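Local coordinates for protein neuraminidase (Influenza A virus, PDB 4GDI) that resembles the influenza sialidases and may, like them, remove terminal sialic acid from glycoconjugates, although its putative active site has diverged, at residues C53-I58 with Q354-F359; K110-V115 with Y177-G182; P223-R226 with N232-I235. All blocks are in the same frame, centred on the assembly; numbering follows the deposited sequence.

The three contacts belong to one six-bladed beta-propeller. Contact 1 joins the sheet of 53-64 to that of 20-25 and the C-terminal strands, contact 2 the next two sheets along the chain, and contact 3 pairs two strands of the following sheet. Contacts 1 and 2 have centres about 20 Å apart and touch through aromatic side chains: W111 CZ3 lies 3.6 Å from F56 CZ, and W111 CZ2 3.9 Å from F54 CD1. Contact 3 stands apart, its nearest atoms about 9 Å from contact 2 and about 17 Å from contact 1. Sugars reach contacts 2 and 3, and the I235 side chain is about 9 Å from those of the calcium ligands N215 and D219.

Contact 1 of 3, residues C53-I58 with Q354-F359; sequences CFKFFI and QELSTF
The flat carboxylate of E355 presents OE2 to the ammonium group of K55, which stands well off its plane. NZ and OE2 are 4.1 Å apart, too far for a salt bridge, and the opposite charges are linked through a single water instead. This is an interface between neighbouring propeller blades: strand 53-64 lies in one, and strand 352-362 in that built from strands 20-25, 317-324, 338-346 and 352-362. The ring of blades closes where 20-25 pairs with 352-362, beside this contact.

K55 is sent across the gap by a first torsion that sets CG opposite the backbone N (chi1 175°). The chain is bent farther out, at chi3, and the K55 and E355 side chains cross at about a right angle. Near the base of the lysine, CG rests against L356 CD1 at 4.2 Å, so its aliphatic part packs on leucine while its charged end stays with polar partners. L356 also touches A44 and W340, one on each of the two sheets. Weak hydrogen bonds to the hydroxyls of S41 and S88 further engage NZ in this buried setting.

Two waters fill in the polar contact. One donates to E355 OE2 at 3.2 Å and is only weakly bonded to K55. The other accepts from K55 NZ at 3.0 Å and from the backbone N of L356 at 2.8 Å.

Contact 2 of 3, residues K110-V115 with Y177-G182; sequences KWTVLV and YELQNG. With NAG (2-acetamido-2-deoxy-beta-D-glucopyranose), chain O.
L179 meets both T112 and L114 through one methyl group. Its CB already points at strand 111-117, and the first torsion (chi1 -44°) keeps CG opposite the carbonyl carbon. From CG the chain runs straight on to CD1, which does the touching. At this tip CD1 lies 3.9 Å from T112 CG2 and 4.0 Å from L114 CD1, with L114 CD2 only slightly farther off. The two leucines meet tip to tip, whereas the threonine methyl comes in at a slant. L114 continues the apolar layer onto V161 and L147.

T112 has a second, polar role. While CG2 faces the leucine, OG1 accepts a hydrogen bond of 2.8 Å from a water, which in turn accepts one of 3.0 Å from the backbone N of G182. The water thus ties the strand to the turn that ends strand 173-180. N181 and G182 both have positive phi values and together form a type I' turn, the tight two-residue loop of a beta hairpin leading into strand 183-189.

The turn also carries a glycan. ND2 of N181 is covalently bonded to C1 of the N-acetylglucosamine and makes a weak 2.9 Å hydrogen bond to O7 of its acetamido group. Q180 OE1 lies 3.5 Å from the acetamido methyl C8. The N181 side chain packs on I331 of the second subunit, which places this glycosylated turn beside a subunit interface.

Apart from the turn at N181-G182, the elements joined are strands: 111-117, flanked in its sheet by 101-106 and 124-129, leans against 173-180, which runs between 158-165 and 183-189 in the adjacent propeller blade.

Contact 3 of 3, residues P223-R226 with N232-I235; sequences PLLR and NYQI. With FUC (alpha-L-fucopyranose), chain G.
L224 begins the exchange with I235 through its backbone: the carbonyl O of L224 lies 3.2 Å from I235 CA, a CA-H...O contact typical of paired antiparallel strands. L225 comes next, forming a non-hydrogen-bonded pair with I235. Its CG lies opposite the backbone N (chi1 170°), bringing CD1 across to within 3.9 Å of I235 CG1. The same methyl reaches Y233 CD2, also at 3.9 Å, and F197 packs on L225 from outside the hairpin.

R226 follows in a hydrogen-bonded pair with Q234. R226 N donates to Q234 O at 3.0 Å, and Q234 N returns a bond to R226 O at 2.9 Å. The R226 and Q234 side chains lie side by side on the face opposite L225 and I235, pointing the same way. NH1 of R226 donates to Q234 OE1 at 2.8 Å. The oxygen sits in the guanidinium plane, but the donor stands 58° above the plane of the amide carbonyl. Salt bridges to D273 and E301 hold the guanidinium as well.

At the start of the second strand, Y233 OH bonds to the backbone N of N191, a glycosylated asparagine. Near its end, I235 O accepts a hydrogen bond of 3.2 Å from the fucose O4. The whole is a beta hairpin, formed by the last two strands of a four-stranded antiparallel propeller blade, with a glycan against its final strand.

Contact 1 of 3, residues C53-I58 with Q354-F359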
loop_
_atom_site.group_PDB
_atom_site.type_symbol
_atom_site.label_atom_id
_atom_site.label_comp_id
_atom_site.label_asym_id
_atom_site.label_seq_id
_atom_site.Cartn_x
_atom_site.Cartn_y
_atom_site.Cartn_z
ATOM N N CYS A 53 -8.631 -0.339 13.509
ATOM C CA CYS A 53 -9.500 0.821 13.639
ATOM C C CYS A 53 -9.133 1.892 12.625
ATOM O O CYS A 53 -8.008 1.936 12.120
ATOM C CB CYS A 53 -9.430 1.364 15.062
ATOM S SG CYS A 53 -9.905 0.139 16.277
ATOM N N PHE A 54 -10.111 2.729 12.308
ATOM C CA PHE A 54 -9.963 3.735 11.273
ATOM C C PHE A 54 -10.451 5.087 11.781
ATOM O O PHE A 54 -11.300 5.169 12.670
ATOM C CB PHE A 54 -10.759 3.346 10.015
ATOM C CG PHE A 54 -10.342 2.029 9.418
ATOM C CD1 PHE A 54 -10.873 0.837 9.898
ATOM C CD2 PHE A 54 -9.409 1.982 8.390
ATOM C CE1 PHE A 54 -10.481 -0.395 9.366
ATOM C CE2 PHE A 54 -8.998 0.753 7.853
ATOM C CZ PHE A 54 -9.545 -0.438 8.342
ATOM N N LYS A 55 -9.891 6.133 11.192
ATOM C CA LYS A 55 -10.379 7.491 11.343
ATOM C C LYS A 55 -11.300 7.804 10.170
ATOM O O LYS A 55 -10.877 7.779 9.015
ATOM C CB LYS A 55 -9.204 8.473 11.368
ATOM C CG LYS A 55 -9.626 9.936 11.402
ATOM C CD LYS A 55 -8.435 10.865 11.622
ATOM C CE LYS A 55 -8.291 11.859 10.478
ATOM N NZ LYS A 55 -6.942 12.486 10.425
ATOM N N PHE A 56 -12.563 8.082 10.477
ATOM C CA PHE A 56 -13.521 8.568 9.502
ATOM C C PHE A 56 -13.614 10.085 9.672
ATOM O O PHE A 56 -13.625 10.577 10.796
ATOM C CB PHE A 56 -14.895 7.937 9.736
ATOM C CG PHE A 56 -14.957 6.476 9.399
ATOM C CD1 PHE A 56 -14.474 5.537 10.280
ATOM C CD2 PHE A 56 -15.518 6.048 8.210
ATOM C CE1 PHE A 56 -14.531 4.204 9.976
ATOM C CE2 PHE A 56 -15.579 4.710 7.907
ATOM C CZ PHE A 56 -15.084 3.796 8.779
ATOM N N PHE A 57 -13.707 10.815 8.569
ATOM C CA PHE A 57 -13.690 12.270 8.633
ATOM C C PHE A 57 -14.178 12.945 7.358
ATOM O O PHE A 57 -14.169 12.348 6.280
ATOM C CB PHE A 57 -12.276 12.765 8.954
ATOM C CG PHE A 57 -11.258 12.453 7.889
ATOM C CD1 PHE A 57 -10.585 11.249 7.886
ATOM C CD2 PHE A 57 -10.956 13.384 6.909
ATOM C CE1 PHE A 57 -9.643 10.965 6.904
ATOM C CE2 PHE A 57 -10.010 13.108 5.929
ATOM C CZ PHE A 57 -9.355 11.901 5.928
ATOM N N ILE A 58 -14.614 14.198 7.491
ATOM C CA ILE A 58 -14.966 14.993 6.330
ATOM C C ILE A 58 -13.710 15.763 5.935
ATOM O O ILE A 58 -13.104 16.439 6.775
ATOM C CB ILE A 58 -16.112 15.980 6.629
ATOM C CG1 ILE A 58 -17.299 15.269 7.290
ATOM C CG2 ILE A 58 -16.563 16.675 5.354
ATOM C CD1 ILE A 58 -17.872 14.119 6.468
ATOM N N GLN A 354 -7.167 20.177 13.556
ATOM C CA GLN A 354 -7.347 19.213 14.636
ATOM C C GLN A 354 -6.857 17.831 14.222
ATOM O O GLN A 354 -7.070 17.377 13.093
ATOM C CB GLN A 354 -8.799 19.148 15.102
ATOM C CG GLN A 354 -9.803 19.036 13.998
ATOM C CD GLN A 354 -10.215 20.391 13.489
ATOM O OE1 GLN A 354 -10.103 21.386 14.205
ATOM N NE2 GLN A 354 -10.686 20.445 12.243
ATOM N N GLU A 355 -6.186 17.180 15.160
ATOM C CA GLU A 355 -5.733 15.819 14.993
ATOM C C GLU A 355 -6.352 14.959 16.097
ATOM O O GLU A 355 -6.428 15.376 17.255
ATOM C CB GLU A 355 -4.205 15.788 15.055
ATOM C CG GLU A 355 -3.538 16.050 13.708
ATOM C CD GLU A 355 -3.820 14.941 12.712
ATOM O OE1 GLU A 355 -3.687 13.756 13.098
ATOM O OE2 GLU A 355 -4.190 15.254 11.558
ATOM N N LEU A 356 -6.811 13.770 15.743
ATOM C CA LEU A 356 -7.451 12.895 16.717
ATOM C C LEU A 356 -6.389 12.124 17.476
ATOM O O LEU A 356 -5.486 11.546 16.879
ATOM C CB LEU A 356 -8.388 11.881 16.044
ATOM C CG LEU A 356 -9.779 12.294 15.585
ATOM C CD1 LEU A 356 -10.616 11.033 15.313
ATOM C CD2 LEU A 356 -10.491 13.214 16.586
ATOM N N SER A 357 -6.495 12.133 18.792
ATOM C CA SER A 357 -5.797 11.157 19.604
ATOM C C SER A 357 -6.844 10.179 20.149
ATOM O O SER A 357 -8.050 10.457 20.132
ATOM C CB SER A 357 -5.078 11.849 20.749
ATOM O OG SER A 357 -6.032 12.338 21.670
ATOM N N THR A 358 -6.390 9.038 20.634
ATOM C CA THR A 358 -7.303 8.040 21.182
ATOM C C THR A 358 -6.759 7.526 22.507
ATOM O O THR A 358 -5.545 7.429 22.679
ATOM C CB THR A 358 -7.493 6.835 20.234
ATOM O OG1 THR A 358 -6.232 6.218 19.977
ATOM C CG2 THR A 358 -8.114 7.237 18.924
ATOM N N PHE A 359 -7.674 7.204 23.425
ATOM C CA PHE A 359 -7.348 6.742 24.771
ATOM C C PHE A 359 -8.268 5.564 25.078
ATOM O O PHE A 359 -9.443 5.601 24.752
ATOM C CB PHE A 359 -7.630 7.827 25.815
ATOM C CG PHE A 359 -6.628 8.940 25.840
ATOM C CD1 PHE A 359 -6.694 9.968 24.926
ATOM C CD2 PHE A 359 -5.626 8.960 26.798
ATOM C CE1 PHE A 359 -5.774 10.998 24.962
ATOM C CE2 PHE A 359 -4.711 9.990 26.842
ATOM C CZ PHE A 359 -4.785 11.007 25.923
HETATM O O HOH W 1 -5.833 15.141 8.830
HETATM O O HOH W 2 -7.520 13.716 13.051
#

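Contact 2 of 3, residues K110-V115 with Y177-G182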
loop_
_atom_site.group_PDB
_atom_site.type_symbol
_atom_site.label_atom_id
_atom_site.label_comp_id
_atom_site.label_asym_id
_atom_site.label_seq_id
_atom_site.Cartn_x
_atom_site.Cartn_y
_atom_site.Cartn_z
ATOM N N LYS A 110 -19.962 -6.442 7.345
ATOM C CA LYS A 110 -19.770 -5.314 6.454
ATOM C C LYS A 110 -19.864 -3.960 7.180
ATOM O O LYS A 110 -20.406 -3.873 8.272
ATOM C CB LYS A 110 -20.807 -5.360 5.340
ATOM C CG LYS A 110 -20.742 -6.603 4.473
ATOM C CD LYS A 110 -19.532 -6.593 3.564
ATOM C CE LYS A 110 -19.581 -7.743 2.563
ATOM N NZ LYS A 110 -18.468 -7.670 1.574
ATOM N N TRP A 111 -19.324 -2.917 6.554
ATOM C CA TRP A 111 -19.514 -1.556 7.025
ATOM C C TRP A 111 -20.865 -1.013 6.608
ATOM O O TRP A 111 -21.234 -1.094 5.437
ATOM C CB TRP A 111 -18.450 -0.626 6.444
ATOM C CG TRP A 111 -17.115 -0.784 7.074
ATOM C CD1 TRP A 111 -16.062 -1.491 6.581
ATOM C CD2 TRP A 111 -16.677 -0.220 8.318
ATOM N NE1 TRP A 111 -14.997 -1.408 7.441
ATOM C CE2 TRP A 111 -15.342 -0.629 8.510
ATOM C CE3 TRP A 111 -17.285 0.593 9.285
ATOM C CZ2 TRP A 111 -14.596 -0.258 9.635
ATOM C CZ3 TRP A 111 -16.552 0.956 10.407
ATOM C CH2 TRP A 111 -15.218 0.522 10.577
ATOM N N THR A 112 -21.598 -0.478 7.580
ATOM C CA THR A 112 -22.718 0.413 7.315
ATOM C C THR A 112 -22.208 1.853 7.454
ATOM O O THR A 112 -21.594 2.210 8.464
ATOM C CB THR A 112 -23.861 0.205 8.315
ATOM O OG1 THR A 112 -24.311 -1.155 8.267
ATOM C CG2 THR A 112 -25.015 1.126 8.006
ATOM N N VAL A 113 -22.457 2.660 6.435
ATOM C CA VAL A 113 -22.032 4.053 6.416
ATOM C C VAL A 113 -23.239 4.913 6.097
ATOM O O VAL A 113 -23.971 4.615 5.166
ATOM C CB VAL A 113 -20.958 4.300 5.326
ATOM C CG1 VAL A 113 -20.618 5.787 5.235
ATOM C CG2 VAL A 113 -19.705 3.457 5.587
ATOM N N LEU A 114 -23.452 5.962 6.881
ATOM C CA LEU A 114 -24.491 6.940 6.602
ATOM C C LEU A 114 -23.874 8.317 6.375
ATOM O O LEU A 114 -22.944 8.731 7.087
ATOM C CB LEU A 114 -25.485 7.026 7.766
ATOM C CG LEU A 114 -26.267 5.768 8.181
ATOM C CD1 LEU A 114 -25.510 4.958 9.242
ATOM C CD2 LEU A 114 -27.630 6.187 8.697
ATOM N N VAL A 115 -24.389 9.027 5.385
ATOM C CA VAL A 115 -23.973 10.411 5.140
ATOM C C VAL A 115 -25.183 11.296 4.898
ATOM O O VAL A 115 -26.213 10.841 4.374
ATOM C CB VAL A 115 -23.046 10.549 3.914
ATOM C CG1 VAL A 115 -21.663 9.959 4.190
ATOM C CG2 VAL A 115 -23.677 9.906 2.701
ATOM N N TYR A 177 -32.783 5.364 14.577
ATOM C CA TYR A 177 -33.043 4.495 13.448
ATOM C C TYR A 177 -32.424 3.116 13.689
ATOM O O TYR A 177 -31.273 3.007 14.112
ATOM C CB TYR A 177 -32.473 5.118 12.180
ATOM C CG TYR A 177 -33.375 6.149 11.554
ATOM C CD1 TYR A 177 -33.406 7.460 12.017
ATOM C CD2 TYR A 177 -34.194 5.812 10.498
ATOM C CE1 TYR A 177 -34.237 8.403 11.432
ATOM C CE2 TYR A 177 -35.035 6.741 9.917
ATOM C CZ TYR A 177 -35.053 8.028 10.381
ATOM O OH TYR A 177 -35.883 8.937 9.773
ATOM N N GLU A 178 -33.188 2.060 13.441
ATOM C CA GLU A 178 -32.624 0.721 13.448
ATOM C C GLU A 178 -32.410 0.242 12.013
ATOM O O GLU A 178 -33.341 0.270 11.215
ATOM C CB GLU A 178 -33.535 -0.262 14.171
ATOM C CG GLU A 178 -32.998 -1.673 14.120
ATOM C CD GLU A 178 -33.937 -2.693 14.755
ATOM O OE1 GLU A 178 -35.023 -2.301 15.222
ATOM O OE2 GLU A 178 -33.576 -3.888 14.781
ATOM N N LEU A 179 -31.189 -0.203 11.707
ATOM C CA LEU A 179 -30.834 -0.690 10.377
ATOM C C LEU A 179 -30.431 -2.159 10.429
ATOM O O LEU A 179 -29.897 -2.630 11.433
ATOM C CB LEU A 179 -29.652 0.104 9.815
ATOM C CG LEU A 179 -29.708 1.611 10.005
ATOM C CD1 LEU A 179 -28.469 2.257 9.383
ATOM C CD2 LEU A 179 -30.996 2.164 9.402
ATOM N N GLN A 180 -30.706 -2.878 9.345
ATOM C CA GLN A 180 -30.159 -4.215 9.128
ATOM C C GLN A 180 -29.716 -4.289 7.662
ATOM O O GLN A 180 -30.455 -3.902 6.755
ATOM C CB GLN A 180 -31.191 -5.314 9.475
ATOM C CG GLN A 180 -31.401 -5.521 10.970
ATOM C CD GLN A 180 -32.406 -6.632 11.299
ATOM O OE1 GLN A 180 -32.514 -7.622 10.577
ATOM N NE2 GLN A 180 -33.134 -6.470 12.400
ATOM N N ASN A 181 -28.494 -4.745 7.421
ATOM C CA ASN A 181 -27.962 -4.706 6.067
ATOM C C ASN A 181 -28.226 -3.360 5.410
ATOM O O ASN A 181 -28.568 -3.295 4.226
ATOM C CB ASN A 181 -28.598 -5.811 5.218
ATOM C CG ASN A 181 -28.377 -7.180 5.794
ATOM O OD1 ASN A 181 -27.353 -7.436 6.427
ATOM N ND2 ASN A 181 -29.340 -8.077 5.569
ATOM N N GLY A 182 -28.085 -2.279 6.173
ATOM C CA GLY A 182 -28.168 -0.947 5.598
ATOM C C GLY A 182 -29.566 -0.501 5.223
ATOM O O GLY A 182 -29.736 0.485 4.499
HETATM C C1 NAG O . -28.943 -9.451 5.800
HETATM C C2 NAG O . -30.237 -10.234 5.989
HETATM C C3 NAG O . -29.900 -11.694 6.312
HETATM C C4 NAG O . -29.054 -12.271 5.180
HETATM C C5 NAG O . -27.862 -11.357 4.926
HETATM C C6 NAG O . -27.055 -11.847 3.730
HETATM C C7 NAG O . -32.178 -8.884 6.620
HETATM C C8 NAG O . -33.408 -9.038 7.465
HETATM N N2 NAG O . -31.107 -9.606 6.976
HETATM O O3 NAG O . -31.078 -12.452 6.480
HETATM O O4 NAG O . -28.615 -13.584 5.479
HETATM O O5 NAG O . -28.289 -10.028 4.692
HETATM O O6 NAG O . -25.710 -11.449 3.888
HETATM O O7 NAG O . -32.193 -8.113 5.657
HETATM O O HOH W 3 -26.804 -2.174 8.838
#

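Contact 3 of 3, residues P223-R226 with N232-I235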
loop_
_atom_site.group_PDB
_atom_site.type_symbol
_atom_site.label_atom_id
_atom_site.label_comp_id
_atom_site.label_asym_id
_atom_site.label_seq_id
_atom_site.Cartn_x
_atom_site.Cartn_y
_atom_site.Cartn_z
ATOM N N PRO A 223 -27.038 15.885 28.252
ATOM C CA PRO A 223 -28.114 14.902 28.400
ATOM C C PRO A 223 -27.643 13.506 27.982
ATOM O O PRO A 223 -26.756 13.357 27.127
ATOM C CB PRO A 223 -29.192 15.408 27.441
ATOM C CG PRO A 223 -28.434 16.158 26.392
ATOM C CD PRO A 223 -27.240 16.770 27.089
ATOM N N LEU A 224 -28.243 12.492 28.580
ATOM C CA LEU A 224 -27.858 11.110 28.321
ATOM C C LEU A 224 -29.018 10.289 27.829
ATOM O O LEU A 224 -30.157 10.458 28.267
ATOM C CB LEU A 224 -27.322 10.470 29.596
ATOM C CG LEU A 224 -26.126 11.210 30.177
ATOM C CD1 LEU A 224 -25.771 10.651 31.532
ATOM C CD2 LEU A 224 -24.934 11.109 29.219
ATOM N N LEU A 225 -28.722 9.369 26.922
ATOM C CA LEU A 225 -29.756 8.511 26.381
ATOM C C LEU A 225 -29.372 7.058 26.647
ATOM O O LEU A 225 -28.223 6.673 26.462
ATOM C CB LEU A 225 -29.914 8.772 24.885
ATOM C CG LEU A 225 -30.781 7.807 24.079
ATOM C CD1 LEU A 225 -32.259 7.929 24.413
ATOM C CD2 LEU A 225 -30.526 8.039 22.584
ATOM N N ARG A 226 -30.339 6.273 27.106
ATOM C CA ARG A 226 -30.167 4.836 27.266
ATOM C C ARG A 226 -31.298 4.190 26.510
ATOM O O ARG A 226 -32.458 4.557 26.710
ATOM C CB ARG A 226 -30.282 4.432 28.739
ATOM C CG ARG A 226 -29.238 5.072 29.647
ATOM C CD ARG A 226 -29.760 5.169 31.070
ATOM N NE ARG A 226 -28.781 5.767 31.969
ATOM C CZ ARG A 226 -29.031 6.086 33.232
ATOM N NH1 ARG A 226 -30.240 5.892 33.744
ATOM N NH2 ARG A 226 -28.072 6.603 33.983
ATOM N N ASN A 232 -36.944 0.875 23.173
ATOM C CA ASN A 232 -37.324 1.469 24.441
ATOM C C ASN A 232 -36.197 2.339 24.953
ATOM O O ASN A 232 -35.033 2.041 24.713
ATOM C CB ASN A 232 -37.691 0.391 25.434
ATOM C CG ASN A 232 -39.059 -0.148 25.163
ATOM O OD1 ASN A 232 -40.008 0.618 25.082
ATOM N ND2 ASN A 232 -39.168 -1.451 24.967
ATOM N N TYR A 233 -36.526 3.429 25.637
ATOM C CA TYR A 233 -35.490 4.402 25.961
ATOM C C TYR A 233 -35.832 5.268 27.167
ATOM O O TYR A 233 -36.984 5.339 27.615
ATOM C CB TYR A 233 -35.206 5.310 24.749
ATOM C CG TYR A 233 -36.257 6.383 24.572
ATOM C CD1 TYR A 233 -37.399 6.136 23.827
ATOM C CD2 TYR A 233 -36.116 7.635 25.168
ATOM C CE1 TYR A 233 -38.379 7.105 23.667
ATOM C CE2 TYR A 233 -37.091 8.614 25.015
ATOM C CZ TYR A 233 -38.225 8.335 24.262
ATOM O OH TYR A 233 -39.208 9.277 24.086
ATOM N N GLN A 234 -34.800 5.903 27.708
ATOM C CA GLN A 234 -34.976 6.924 28.722
ATOM C C GLN A 234 -33.925 8.003 28.475
ATOM O O GLN A 234 -32.780 7.711 28.125
ATOM C CB GLN A 234 -34.881 6.349 30.144
ATOM C CG GLN A 234 -33.489 6.289 30.744
ATOM C CD GLN A 234 -33.482 5.955 32.243
ATOM O OE1 GLN A 234 -32.682 5.125 32.701
ATOM N NE2 GLN A 234 -34.355 6.608 33.012
ATOM N N ILE A 235 -34.320 9.257 28.624
ATOM C CA ILE A 235 -33.354 10.339 28.573
ATOM C C ILE A 235 -33.139 10.801 30.005
ATOM O O ILE A 235 -34.098 10.967 30.750
ATOM C CB ILE A 235 -33.831 11.477 27.658
ATOM C CG1 ILE A 235 -33.825 10.985 26.209
ATOM C CG2 ILE A 235 -32.941 12.697 27.807
ATOM C CD1 ILE A 235 -34.443 11.947 25.225
HETATM C C1 FUC G . -38.496 15.459 30.673
HETATM C C2 FUC G . -38.093 14.186 31.405
HETATM C C3 FUC G . -37.994 13.057 30.388
HETATM C C4 FUC G . -36.945 13.456 29.361
HETATM C C5 FUC G . -37.343 14.775 28.698
HETATM C C6 FUC G . -36.271 15.235 27.708
HETATM O O2 FUC G . -39.083 13.888 32.357
HETATM O O3 FUC G . -37.634 11.848 31.011
HETATM O O4 FUC G . -35.713 13.617 30.028
HETATM O O5 FUC G . -37.527 15.772 29.690
#